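Racemase (Pseudovibrio sp. JE062, PDB 3MKC) belongs to the enolase superfamily, joining an N-terminal capping domain of the mandelate racemase/muconate lactonizing enzyme family to a C-terminal barrel-type domain. Local coordinates at residues I15-V20 against N70-A75; V32-T37 against D111-D116; D53-Y58 against G103-S108. One frame throughout, in Å; residues are numbered along the deposited sequence.

How the contacts relate
From the N terminus, the first partners are the neighbouring antiparallel strands 12-22 and 29-38. Contact 1 closes when the loop at N70-A75 returns to I15-V20. Contact 2 opens at V32-T37, before that closure, and ends at D111-D116, so the two cross. Contact 3, D53-Y58 with G103-S108, lies wholly within the span of contact 2 and also crosses contact 1. Contacts 2 and 3 use successive parts of helix 102-122. F17 binds the set together: it touches V32 and V34 of contact 2 and I55 and A106 of contact 3. The three contacts thus join the N-terminal sheet, the loop after helix 52-59, and two helices.

Contact 1 of 3, residues I15-V20 against N70-A75; sequences IEFIPV and NITEKA
I15 and T72 bring the two backbones nearest, with 6.4 Å between their CA atoms. I15-V20 is extended strand. N70-A75 is a loop, and two backbone bonds turn it tightly, E73 N to N70 O and A75 N to T72 O. The strand presents I15 and F17 to this turn, and the turn answers with T72 and A75. The contact across is apolar. CG2 of I15 lies 3.7 Å from CG2 of T72, and the two side chains pass alongside each other, pointing opposite ways. The far end of I15 goes further. Its CD1 meets CB of A75 at 3.5 Å, a tight carbon contact. CE2 of F17 reaches the same T72 methyl at 4.0 Å, obliquely to the ring. The T72 methyl thus touches both strand side chains.

The rotation of T72 suits this split role. Its OG1 sits between the backbone N and the carbonyl carbon (chi1 72°), and CG2 is left to face the strand. OG1 donates to OD1 of N70 at 2.7 Å, and T72 N donates to the same OD1 at 2.9 Å. The second bond makes an Asx turn. The two donors come from opposite faces of the amide plane, each tilted from it by 28°. N70 ND2 is held in turn by the carbonyls of A59 and I61, so both ends of the amide are fixed. A75, which meets I15, also rests on I86, and I71 on M90, both of helix 83-93. F17 lies between helices 52-59 and 102-122 and the adjacent strand 29-38, whose backbone pairs with E16 and I18.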
ATOM      1  N   ILE A  15      13.445 -14.327 -12.815  1.00 20.60           N
ATOM      2  CA  ILE A  15      12.922 -13.354 -11.876  1.00 19.12           C
ATOM      3  C   ILE A  15      14.110 -12.526 -11.423  1.00 20.29           C
ATOM      4  O   ILE A  15      15.058 -13.039 -10.815  1.00 20.20           O
ATOM      5  CB  ILE A  15      12.249 -14.025 -10.663  1.00 19.12           C
ATOM      6  CG1 ILE A  15      11.021 -14.817 -11.130  1.00 19.95           C
ATOM      7  CG2 ILE A  15      11.836 -12.958  -9.645  1.00 19.55           C
ATOM      8  CD1 ILE A  15      10.222 -15.459 -10.001  1.00 18.38           C
ATOM      9  N   GLU A  16      14.053 -11.241 -11.739  1.00 20.47           N
ATOM     10  CA  GLU A  16      15.118 -10.313 -11.411  1.00 21.59           C
ATOM     11  C   GLU A  16      14.688  -9.230 -10.431  1.00 21.12           C
ATOM     12  O   GLU A  16      13.651  -8.585 -10.602  1.00 19.69           O
ATOM     13  CB  GLU A  16      15.638  -9.674 -12.705  1.00 24.01           C
ATOM     14  CG  GLU A  16      16.576  -8.496 -12.512  1.00 28.91           C
ATOM     15  CD  GLU A  16      17.163  -7.996 -13.826  1.00 31.37           C
ATOM     16  OE1 GLU A  16      16.416  -7.911 -14.827  1.00 33.57           O
ATOM     17  OE2 GLU A  16      18.372  -7.679 -13.857  1.00 32.47           O
ATOM     18  N   PHE A  17      15.494  -9.047  -9.392  1.00 19.09           N
ATOM     19  CA  PHE A  17      15.234  -8.024  -8.392  1.00 20.39           C
ATOM     20  C   PHE A  17      16.146  -6.863  -8.764  1.00 20.47           C
ATOM     21  O   PHE A  17      17.366  -7.003  -8.787  1.00 22.42           O
ATOM     22  CB  PHE A  17      15.546  -8.564  -6.992  1.00 19.13           C
ATOM     23  CG  PHE A  17      14.399  -9.330  -6.371  1.00 18.77           C
ATOM     24  CD1 PHE A  17      13.651  -8.769  -5.342  1.00 17.97           C
ATOM     25  CD2 PHE A  17      14.044 -10.590  -6.846  1.00 17.01           C
ATOM     26  CE1 PHE A  17      12.560  -9.448  -4.792  1.00 17.85           C
ATOM     27  CE2 PHE A  17      12.952 -11.280  -6.305  1.00 18.35           C
ATOM     28  CZ  PHE A  17      12.209 -10.702  -5.274  1.00 15.77           C
ATOM     29  N   ILE A  18      15.546  -5.715  -9.056  1.00 21.39           N
ATOM     30  CA  ILE A  18      16.303  -4.553  -9.489  1.00 20.81           C
ATOM     31  C   ILE A  18      16.283  -3.371  -8.541  1.00 21.09           C
ATOM     32  O   ILE A  18      15.329  -2.598  -8.517  1.00 21.75           O
ATOM     33  CB  ILE A  18      15.793  -4.077 -10.864  1.00 21.32           C
ATOM     34  CG1 ILE A  18      15.884  -5.229 -11.863  1.00 20.74           C
ATOM     35  CG2 ILE A  18      16.592  -2.866 -11.333  1.00 21.56           C
ATOM     36  CD1 ILE A  18      15.178  -4.966 -13.174  1.00 23.35           C
ATOM     37  N   PRO A  19      17.349  -3.210  -7.748  1.00 21.52           N
ATOM     38  CA  PRO A  19      17.459  -2.102  -6.794  1.00 22.74           C
ATOM     39  C   PRO A  19      17.428  -0.764  -7.528  1.00 23.64           C
ATOM     40  O   PRO A  19      18.124  -0.590  -8.524  1.00 24.64           O
ATOM     41  CB  PRO A  19      18.817  -2.348  -6.138  1.00 22.53           C
ATOM     42  CG  PRO A  19      18.943  -3.839  -6.182  1.00 23.70           C
ATOM     43  CD  PRO A  19      18.452  -4.172  -7.568  1.00 23.19           C
ATOM     44  N   VAL A  20      16.618   0.174  -7.051  1.00 23.85           N
ATOM     45  CA  VAL A  20      16.543   1.486  -7.678  1.00 24.87           C
ATOM     46  C   VAL A  20      16.705   2.567  -6.617  1.00 26.79           C
ATOM     47  O   VAL A  20      15.876   2.697  -5.714  1.00 25.89           O
ATOM     48  CB  VAL A  20      15.200   1.691  -8.414  1.00 24.60           C
ATOM     49  CG1 VAL A  20      15.169   3.080  -9.054  1.00 25.20           C
ATOM     50  CG2 VAL A  20      15.018   0.614  -9.482  1.00 24.08           C
ATOM     51  N   ASN A  70      15.685 -20.357  -1.897  1.00 16.72           N
ATOM     52  CA  ASN A  70      15.773 -19.061  -2.544  1.00 15.78           C
ATOM     53  C   ASN A  70      14.318 -18.774  -2.944  1.00 16.34           C
ATOM     54  O   ASN A  70      13.621 -19.669  -3.420  1.00 17.43           O
ATOM     55  CB  ASN A  70      16.675 -19.142  -3.780  1.00 16.81           C
ATOM     56  CG  ASN A  70      16.692 -17.851  -4.560  1.00 17.08           C
ATOM     57  OD1 ASN A  70      15.752 -17.548  -5.293  1.00 20.23           O
ATOM     58  ND2 ASN A  70      17.755 -17.067  -4.391  1.00 17.58           N
ATOM     59  N   ILE A  71      13.866 -17.539  -2.745  1.00 17.30           N
ATOM     60  CA  ILE A  71      12.477 -17.167  -3.030  1.00 19.00           C
ATOM     61  C   ILE A  71      12.007 -17.410  -4.467  1.00 19.26           C
ATOM     62  O   ILE A  71      10.889 -17.884  -4.690  1.00 18.93           O
ATOM     63  CB  ILE A  71      12.218 -15.677  -2.653  1.00 19.54           C
ATOM     64  CG1 ILE A  71      10.764 -15.283  -2.943  1.00 22.71           C
ATOM     65  CG2 ILE A  71      13.141 -14.772  -3.436  1.00 20.35           C
ATOM     66  CD1 ILE A  71       9.757 -16.005  -2.105  1.00 23.99           C
ATOM     67  N   THR A  72      12.857 -17.102  -5.438  1.00 18.97           N
ATOM     68  CA  THR A  72      12.479 -17.267  -6.838  1.00 18.41           C
ATOM     69  C   THR A  72      12.442 -18.711  -7.315  1.00 18.62           C
ATOM     70  O   THR A  72      11.737 -19.033  -8.263  1.00 19.86           O
ATOM     71  CB  THR A  72      13.443 -16.517  -7.755  1.00 17.21           C
ATOM     72  OG1 THR A  72      14.699 -17.207  -7.779  1.00 20.18           O
ATOM     73  CG2 THR A  72      13.668 -15.107  -7.250  1.00 16.72           C
ATOM     74  N   GLU A  73      13.195 -19.581  -6.652  1.00 20.42           N
ATOM     75  CA  GLU A  73      13.276 -20.976  -7.056  1.00 21.19           C
ATOM     76  C   GLU A  73      11.944 -21.676  -7.293  1.00 21.21           C
ATOM     77  O   GLU A  73      11.767 -22.359  -8.303  1.00 20.85           O
ATOM     78  CB  GLU A  73      14.096 -21.764  -6.036  1.00 22.45           C
ATOM     79  CG  GLU A  73      14.545 -23.127  -6.526  1.00 25.86           C
ATOM     80  CD  GLU A  73      15.370 -23.873  -5.491  1.00 26.64           C
ATOM     81  OE1 GLU A  73      16.392 -23.320  -5.031  1.00 24.94           O
ATOM     82  OE2 GLU A  73      14.990 -25.012  -5.137  1.00 27.67           O
ATOM     83  N   LYS A  74      10.996 -21.506  -6.379  1.00 19.68           N
ATOM     84  CA  LYS A  74       9.710 -22.172  -6.532  1.00 20.41           C
ATOM     85  C   LYS A  74       8.753 -21.540  -7.539  1.00 20.43           C
ATOM     86  O   LYS A  74       7.664 -22.062  -7.767  1.00 21.89           O
ATOM     87  CB  LYS A  74       9.032 -22.298  -5.166  1.00 21.28           C
ATOM     88  CG  LYS A  74       9.804 -23.166  -4.188  1.00 22.71           C
ATOM     89  CD  LYS A  74       9.870 -24.620  -4.655  1.00 25.74           C
ATOM     90  CE  LYS A  74      10.768 -25.438  -3.739  1.00 26.34           C
ATOM     91  NZ  LYS A  74      10.770 -26.884  -4.081  1.00 27.91           N
ATOM     92  N   ALA A  75       9.164 -20.428  -8.142  1.00 20.33           N
ATOM     93  CA  ALA A  75       8.353 -19.730  -9.134  1.00 19.14           C
ATOM     94  C   ALA A  75       8.848 -20.050 -10.545  1.00 19.90           C
ATOM     95  O   ALA A  75       8.054 -20.209 -11.469  1.00 21.23           O
ATOM     96  CB  ALA A  75       8.413 -18.229  -8.893  1.00 18.89           C
TER

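Contact 2 of 3, residues V32-T37 against D111-D116; sequences VVVKVT and DMALYD
V34 and V36 meet A113 and L114 mainly through methyl groups, and the flat groups of D111-D116 lie on other sides of the helix. The Y115 ring has CG of D111 at its edge, in the ring plane. Y115 OH and D111 OD1 both bond to T295 OG1, which ties this side of the helix to the rest of the chain. The D116 carboxylate is also engaged, with the backbone N of L45 and of L374. This is the sheet-on-helix packing of the enolase-type capping domain, in which a three-stranded antiparallel sheet lies against helices. Here the middle strand, 29-38, rests on helix 102-122.

The axes of 32-37 and 111-116 approach to 7.9 Å, and their N-to-C directions differ by 47°. The backbones are nearest at V36 and A113, with CA atoms 6.3 Å apart. That closeness goes with the small side chain of A113, whose CB points at the strand between V34 and V36. V34 offers it two atoms, the carbonyl O at 3.7 Å from A113 CB and the methyl CG1 at 4.2 Å from it.

V36 reaches two helix residues with its two methyls. Its CG1 is anti to the backbone N (chi1 -177°) and faces L114. The CB of L114 points neither toward the strand nor away from it, but the end of the side chain swings closer, and its CD2 comes to 4.3 Å from V36 CG1. L114 also touches I12 and I86, so strand 12-22 and helix 83-93 share this buried site. The closest carbon pair is V36 CG2 with A113 CB, at 3.6 Å.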
ATOM      1  N   VAL A  32      12.625  -1.552  -5.091  1.00 17.22           N
ATOM      2  CA  VAL A  32      13.220  -2.730  -5.667  1.00 17.56           C
ATOM      3  C   VAL A  32      12.228  -3.260  -6.676  1.00 17.89           C
ATOM      4  O   VAL A  32      11.207  -3.840  -6.313  1.00 18.78           O
ATOM      5  CB  VAL A  32      13.494  -3.793  -4.601  1.00 18.12           C
ATOM      6  CG1 VAL A  32      14.181  -4.980  -5.228  1.00 18.88           C
ATOM      7  CG2 VAL A  32      14.347  -3.196  -3.496  1.00 19.55           C
ATOM      8  N   VAL A  33      12.514  -3.029  -7.950  1.00 17.67           N
ATOM      9  CA  VAL A  33      11.631  -3.510  -8.996  1.00 17.79           C
ATOM     10  C   VAL A  33      11.806  -5.007  -9.150  1.00 19.05           C
ATOM     11  O   VAL A  33      12.926  -5.516  -9.111  1.00 20.92           O
ATOM     12  CB  VAL A  33      11.945  -2.848 -10.351  1.00 17.97           C
ATOM     13  CG1 VAL A  33      11.055  -3.443 -11.436  1.00 17.01           C
ATOM     14  CG2 VAL A  33      11.739  -1.348 -10.254  1.00 16.73           C
ATOM     15  N   VAL A  34      10.695  -5.716  -9.295  1.00 18.23           N
ATOM     16  CA  VAL A  34      10.743  -7.149  -9.499  1.00 18.40           C
ATOM     17  C   VAL A  34      10.238  -7.415 -10.914  1.00 20.38           C
ATOM     18  O   VAL A  34       9.087  -7.118 -11.236  1.00 21.10           O
ATOM     19  CB  VAL A  34       9.846  -7.903  -8.504  1.00 19.47           C
ATOM     20  CG1 VAL A  34       9.857  -9.394  -8.833  1.00 17.16           C
ATOM     21  CG2 VAL A  34      10.329  -7.659  -7.085  1.00 17.69           C
ATOM     22  N   LYS A  35      11.104  -7.968 -11.756  1.00 19.94           N
ATOM     23  CA  LYS A  35      10.740  -8.267 -13.133  1.00 20.90           C
ATOM     24  C   LYS A  35      10.696  -9.775 -13.357  1.00 21.00           C
ATOM     25  O   LYS A  35      11.719 -10.458 -13.254  1.00 20.82           O
ATOM     26  CB  LYS A  35      11.761  -7.631 -14.078  1.00 21.25           C
ATOM     27  CG  LYS A  35      11.419  -7.685 -15.559  1.00 24.59           C
ATOM     28  CD  LYS A  35      12.556  -7.040 -16.352  1.00 26.09           C
ATOM     29  CE  LYS A  35      12.230  -6.871 -17.820  1.00 28.47           C
ATOM     30  NZ  LYS A  35      13.261  -6.014 -18.490  1.00 28.97           N
ATOM     31  N   VAL A  36       9.506 -10.295 -13.650  1.00 20.69           N
ATOM     32  CA  VAL A  36       9.333 -11.720 -13.908  1.00 19.64           C
ATOM     33  C   VAL A  36       9.130 -11.880 -15.413  1.00 20.68           C
ATOM     34  O   VAL A  36       8.180 -11.348 -15.982  1.00 21.16           O
ATOM     35  CB  VAL A  36       8.104 -12.286 -13.155  1.00 17.52           C
ATOM     36  CG1 VAL A  36       7.990 -13.779 -13.386  1.00 16.82           C
ATOM     37  CG2 VAL A  36       8.228 -11.992 -11.664  1.00 17.64           C
ATOM     38  N   THR A  37      10.031 -12.617 -16.048  1.00 20.39           N
ATOM     39  CA  THR A  37       9.976 -12.818 -17.488  1.00 20.53           C
ATOM     40  C   THR A  37       9.629 -14.251 -17.861  1.00 20.52           C
ATOM     41  O   THR A  37      10.145 -15.190 -17.258  1.00 19.84           O
ATOM     42  CB  THR A  37      11.327 -12.459 -18.115  1.00 20.42           C
ATOM     43  OG1 THR A  37      11.741 -11.174 -17.635  1.00 20.94           O
ATOM     44  CG2 THR A  37      11.215 -12.420 -19.636  1.00 20.43           C
ATOM     45  N   ASP A 111       4.659 -11.461  -6.162  1.00 13.05           N
ATOM     46  CA  ASP A 111       3.223 -11.670  -6.329  1.00 11.60           C
ATOM     47  C   ASP A 111       2.615 -10.597  -7.229  1.00 11.13           C
ATOM     48  O   ASP A 111       1.837 -10.893  -8.133  1.00 13.26           O
ATOM     49  CB  ASP A 111       2.513 -11.642  -4.977  1.00 11.95           C
ATOM     50  CG  ASP A 111       1.019 -11.873  -5.103  1.00  9.69           C
ATOM     51  OD1 ASP A 111       0.610 -13.016  -5.414  1.00 12.28           O
ATOM     52  OD2 ASP A 111       0.253 -10.906  -4.896  1.00 11.14           O
HETATM   53  N   MSE A 112       2.980  -9.349  -6.966  1.00 13.95           N
HETATM   54  CA  MSE A 112       2.489  -8.219  -7.741  1.00 13.53           C
HETATM   55  C   MSE A 112       2.872  -8.375  -9.207  1.00 15.47           C
HETATM   56  O   MSE A 112       2.065  -8.124 -10.105  1.00 16.45           O
HETATM   57  CB  MSE A 112       3.092  -6.928  -7.192  1.00 17.71           C
HETATM   58  CG  MSE A 112       2.473  -5.662  -7.745  1.00 20.25           C
HETATM   59 SE   MSE A 112       3.255  -4.103  -6.930  1.00 32.10          SE
HETATM   60  CE  MSE A 112       3.516  -4.870  -5.166  1.00  6.99           C
ATOM     61  N   ALA A 113       4.109  -8.795  -9.447  1.00 15.13           N
ATOM     62  CA  ALA A 113       4.597  -8.965 -10.814  1.00 15.37           C
ATOM     63  C   ALA A 113       3.877 -10.083 -11.569  1.00 15.54           C
ATOM     64  O   ALA A 113       3.806 -10.062 -12.799  1.00 15.05           O
ATOM     65  CB  ALA A 113       6.095  -9.226 -10.799  1.00 16.57           C
ATOM     66  N   LEU A 114       3.348 -11.064 -10.844  1.00 14.95           N
ATOM     67  CA  LEU A 114       2.639 -12.156 -11.497  1.00 15.92           C
ATOM     68  C   LEU A 114       1.306 -11.677 -12.043  1.00 15.85           C
ATOM     69  O   LEU A 114       0.854 -12.138 -13.086  1.00 14.55           O
ATOM     70  CB  LEU A 114       2.422 -13.318 -10.527  1.00 16.62           C
ATOM     71  CG  LEU A 114       3.698 -14.085 -10.172  1.00 19.37           C
ATOM     72  CD1 LEU A 114       3.375 -15.157  -9.150  1.00 19.31           C
ATOM     73  CD2 LEU A 114       4.300 -14.701 -11.434  1.00 20.41           C
ATOM     74  N   TYR A 115       0.673 -10.746 -11.340  1.00 16.43           N
ATOM     75  CA  TYR A 115      -0.599 -10.221 -11.811  1.00 15.86           C
ATOM     76  C   TYR A 115      -0.368  -9.455 -13.107  1.00 16.30           C
ATOM     77  O   TYR A 115      -1.200  -9.479 -14.011  1.00 16.97           O
ATOM     78  CB  TYR A 115      -1.222  -9.311 -10.746  1.00 15.22           C
ATOM     79  CG  TYR A 115      -1.924 -10.099  -9.667  1.00 15.21           C
ATOM     80  CD1 TYR A 115      -3.225 -10.565  -9.857  1.00 15.59           C
ATOM     81  CD2 TYR A 115      -1.265 -10.453  -8.491  1.00 17.48           C
ATOM     82  CE1 TYR A 115      -3.847 -11.368  -8.911  1.00 14.09           C
ATOM     83  CE2 TYR A 115      -1.880 -11.260  -7.534  1.00 14.50           C
ATOM     84  CZ  TYR A 115      -3.167 -11.716  -7.754  1.00 16.70           C
ATOM     85  OH  TYR A 115      -3.771 -12.546  -6.838  1.00 15.44           O
ATOM     86  N   ASP A 116       0.773  -8.779 -13.199  1.00 16.37           N
ATOM     87  CA  ASP A 116       1.091  -8.016 -14.398  1.00 16.23           C
ATOM     88  C   ASP A 116       1.397  -8.991 -15.528  1.00 17.58           C
ATOM     89  O   ASP A 116       0.875  -8.856 -16.632  1.00 17.58           O
ATOM     90  CB  ASP A 116       2.283  -7.093 -14.132  1.00 15.96           C
ATOM     91  CG  ASP A 116       2.525  -6.093 -15.258  1.00 18.02           C
ATOM     92  OD1 ASP A 116       1.542  -5.647 -15.883  1.00 17.03           O
ATOM     93  OD2 ASP A 116       3.698  -5.736 -15.497  1.00 17.00           O
TER

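Contact 3 of 3, residues D53-Y58 against G103-S108; sequences DAILAY and GMFALS
Y58 lays one face of its ring over G103. The G103 CA stands above that face, offset toward the rim on the hydroxyl side, 3.7 Å from CZ of Y58. It is a CH-pi contact, with CA of G103 4.1 Å from the ring centroid and 25° off the ring normal. CB of A106, one turn further along the helix, meets CD2 of Y58 at 3.8 Å, obliquely to the ring. The Y58 side chain has CG anti to the backbone N (chi1 179°), which carries the ring out across the other helix. I55, one turn earlier, makes a looser contact, CD1 to CB of F105 at 4.2 Å.

One water joins the Y58 hydroxyl to the G103 carbonyl. It lies 2.6 Å from OH of Y58 and donates to the carbonyl O of G103 at 2.7 Å. The hydroxyl is thus linked to the helix backbone although the ring itself packs on carbon.

Both helices belong to the helical part of the enolase-type capping domain. The axes of 53-58 and 103-108 come to 9.9 Å and cross steeply, at 77° between their N-to-C directions. I55 sends CD1 to F105 and turns its other branch, CG2, to F17 of strand 12-22, which also touches A106.

Further out, S108 turns its hydroxyl back on its own helix. S108 OG donates to the carbonyl O of M104 at 2.6 Å, and S108 N bonds to the same oxygen from the opposite face of its plane. S108 OG has a further, weak bond with the backbone N of G292. M104 and L107 pack on W87 and Y91 of helix 83-93.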
ATOM      1  N   ASP A  53      19.391  -2.994  -0.951  1.00 19.15           N
ATOM      2  CA  ASP A  53      20.542  -3.887  -0.854  1.00 20.68           C
ATOM      3  C   ASP A  53      20.267  -5.137  -0.022  1.00 20.61           C
ATOM      4  O   ASP A  53      20.795  -6.209  -0.314  1.00 19.25           O
ATOM      5  CB  ASP A  53      21.764  -3.128  -0.314  1.00 24.75           C
ATOM      6  CG  ASP A  53      21.466  -2.348   0.954  1.00 29.38           C
ATOM      7  OD1 ASP A  53      20.296  -1.966   1.163  1.00 32.15           O
ATOM      8  OD2 ASP A  53      22.414  -2.095   1.735  1.00 31.17           O
ATOM      9  N   ALA A  54      19.432  -5.006   1.007  1.00 19.76           N
ATOM     10  CA  ALA A  54      19.092  -6.153   1.843  1.00 17.90           C
ATOM     11  C   ALA A  54      18.162  -7.060   1.048  1.00 16.84           C
ATOM     12  O   ALA A  54      18.295  -8.279   1.070  1.00 17.18           O
ATOM     13  CB  ALA A  54      18.415  -5.689   3.124  1.00 17.82           C
ATOM     14  N   ILE A  55      17.228  -6.452   0.323  1.00 16.73           N
ATOM     15  CA  ILE A  55      16.288  -7.219  -0.487  1.00 15.39           C
ATOM     16  C   ILE A  55      17.016  -7.987  -1.589  1.00 15.36           C
ATOM     17  O   ILE A  55      16.758  -9.172  -1.807  1.00 15.51           O
ATOM     18  CB  ILE A  55      15.228  -6.296  -1.112  1.00 15.92           C
ATOM     19  CG1 ILE A  55      14.370  -5.684  -0.004  1.00 17.27           C
ATOM     20  CG2 ILE A  55      14.356  -7.073  -2.087  1.00 15.85           C
ATOM     21  CD1 ILE A  55      13.593  -6.694   0.799  1.00 19.03           C
ATOM     22  N   LEU A  56      17.925  -7.312  -2.288  1.00 16.50           N
ATOM     23  CA  LEU A  56      18.678  -7.971  -3.351  1.00 17.62           C
ATOM     24  C   LEU A  56      19.441  -9.174  -2.792  1.00 16.56           C
ATOM     25  O   LEU A  56      19.446 -10.252  -3.389  1.00 16.91           O
ATOM     26  CB  LEU A  56      19.663  -6.990  -3.999  1.00 19.10           C
ATOM     27  CG  LEU A  56      20.430  -7.507  -5.221  1.00 22.78           C
ATOM     28  CD1 LEU A  56      19.462  -7.704  -6.374  1.00 23.33           C
ATOM     29  CD2 LEU A  56      21.523  -6.518  -5.614  1.00 23.54           C
ATOM     30  N   ALA A  57      20.082  -8.991  -1.638  1.00 16.91           N
ATOM     31  CA  ALA A  57      20.848 -10.082  -1.033  1.00 17.28           C
ATOM     32  C   ALA A  57      19.931 -11.249  -0.689  1.00 17.81           C
ATOM     33  O   ALA A  57      20.256 -12.408  -0.946  1.00 16.37           O
ATOM     34  CB  ALA A  57      21.568  -9.591   0.214  1.00 16.44           C
ATOM     35  N   TYR A  58      18.774 -10.936  -0.114  1.00 18.95           N
ATOM     36  CA  TYR A  58      17.825 -11.974   0.261  1.00 17.83           C
ATOM     37  C   TYR A  58      17.370 -12.750  -0.968  1.00 17.98           C
ATOM     38  O   TYR A  58      17.229 -13.976  -0.933  1.00 17.67           O
ATOM     39  CB  TYR A  58      16.605 -11.353   0.948  1.00 18.82           C
ATOM     40  CG  TYR A  58      15.567 -12.374   1.336  1.00 17.61           C
ATOM     41  CD1 TYR A  58      15.728 -13.162   2.475  1.00 19.93           C
ATOM     42  CD2 TYR A  58      14.447 -12.592   0.537  1.00 18.09           C
ATOM     43  CE1 TYR A  58      14.800 -14.146   2.805  1.00 17.62           C
ATOM     44  CE2 TYR A  58      13.516 -13.577   0.861  1.00 16.88           C
ATOM     45  CZ  TYR A  58      13.700 -14.348   1.990  1.00 17.68           C
ATOM     46  OH  TYR A  58      12.798 -15.344   2.290  1.00 16.45           O
ATOM     47  N   GLY A 103      11.550 -10.859   4.453  1.00 12.32           N
ATOM     48  CA  GLY A 103      11.304 -11.893   3.469  1.00 12.74           C
ATOM     49  C   GLY A 103       9.976 -11.733   2.755  1.00 12.34           C
ATOM     50  O   GLY A 103       9.876 -11.995   1.557  1.00 13.58           O
HETATM   51  N   MSE A 104       8.955 -11.298   3.483  1.00 12.33           N
HETATM   52  CA  MSE A 104       7.635 -11.125   2.890  1.00 11.82           C
HETATM   53  C   MSE A 104       7.589  -9.963   1.904  1.00 10.89           C
HETATM   54  O   MSE A 104       6.775  -9.970   0.984  1.00 13.41           O
HETATM   55  CB  MSE A 104       6.575 -10.922   3.982  1.00 12.45           C
HETATM   56  CG  MSE A 104       6.211 -12.208   4.734  1.00 13.06           C
HETATM   57 SE   MSE A 104       5.538 -13.646   3.633  1.00 16.88          SE
HETATM   58  CE  MSE A 104       4.038 -12.757   2.836  1.00 13.33           C
ATOM     59  N   PHE A 105       8.455  -8.969   2.085  1.00 12.20           N
ATOM     60  CA  PHE A 105       8.453  -7.845   1.152  1.00 12.78           C
ATOM     61  C   PHE A 105       8.862  -8.412  -0.208  1.00 13.03           C
ATOM     62  O   PHE A 105       8.284  -8.071  -1.238  1.00 13.80           O
ATOM     63  CB  PHE A 105       9.455  -6.753   1.558  1.00 11.85           C
ATOM     64  CG  PHE A 105       9.296  -6.238   2.963  1.00 12.54           C
ATOM     65  CD1 PHE A 105       8.189  -6.573   3.748  1.00 11.69           C
ATOM     66  CD2 PHE A 105      10.284  -5.419   3.512  1.00 10.77           C
ATOM     67  CE1 PHE A 105       8.077  -6.100   5.057  1.00 11.22           C
ATOM     68  CE2 PHE A 105      10.179  -4.942   4.819  1.00  9.15           C
ATOM     69  CZ  PHE A 105       9.074  -5.284   5.593  1.00 12.14           C
ATOM     70  N   ALA A 106       9.856  -9.295  -0.199  1.00 12.87           N
ATOM     71  CA  ALA A 106      10.343  -9.909  -1.426  1.00 12.78           C
ATOM     72  C   ALA A 106       9.257 -10.750  -2.093  1.00 11.82           C
ATOM     73  O   ALA A 106       9.064 -10.687  -3.308  1.00 12.70           O
ATOM     74  CB  ALA A 106      11.558 -10.771  -1.125  1.00 13.16           C
ATOM     75  N   LEU A 107       8.547 -11.539  -1.294  1.00 11.15           N
ATOM     76  CA  LEU A 107       7.487 -12.372  -1.833  1.00 11.90           C
ATOM     77  C   LEU A 107       6.419 -11.459  -2.435  1.00 11.89           C
ATOM     78  O   LEU A 107       5.888 -11.741  -3.504  1.00 14.13           O
ATOM     79  CB  LEU A 107       6.894 -13.252  -0.726  1.00 11.31           C
ATOM     80  CG  LEU A 107       5.865 -14.325  -1.103  1.00 13.95           C
ATOM     81  CD1 LEU A 107       5.755 -15.327   0.028  1.00 16.75           C
ATOM     82  CD2 LEU A 107       4.506 -13.694  -1.386  1.00 15.03           C
ATOM     83  N   SER A 108       6.133 -10.357  -1.745  1.00 11.48           N
ATOM     84  CA  SER A 108       5.135  -9.386  -2.189  1.00 12.00           C
ATOM     85  C   SER A 108       5.425  -8.847  -3.594  1.00 13.58           C
ATOM     86  O   SER A 108       4.533  -8.789  -4.443  1.00 15.29           O
ATOM     87  CB  SER A 108       5.076  -8.222  -1.201  1.00 11.28           C
ATOM     88  OG  SER A 108       4.700  -8.668   0.096  1.00 11.63           O
TER
HETATM   89  O   HOH W   1      10.443 -14.680   1.408  1.00 19.22           O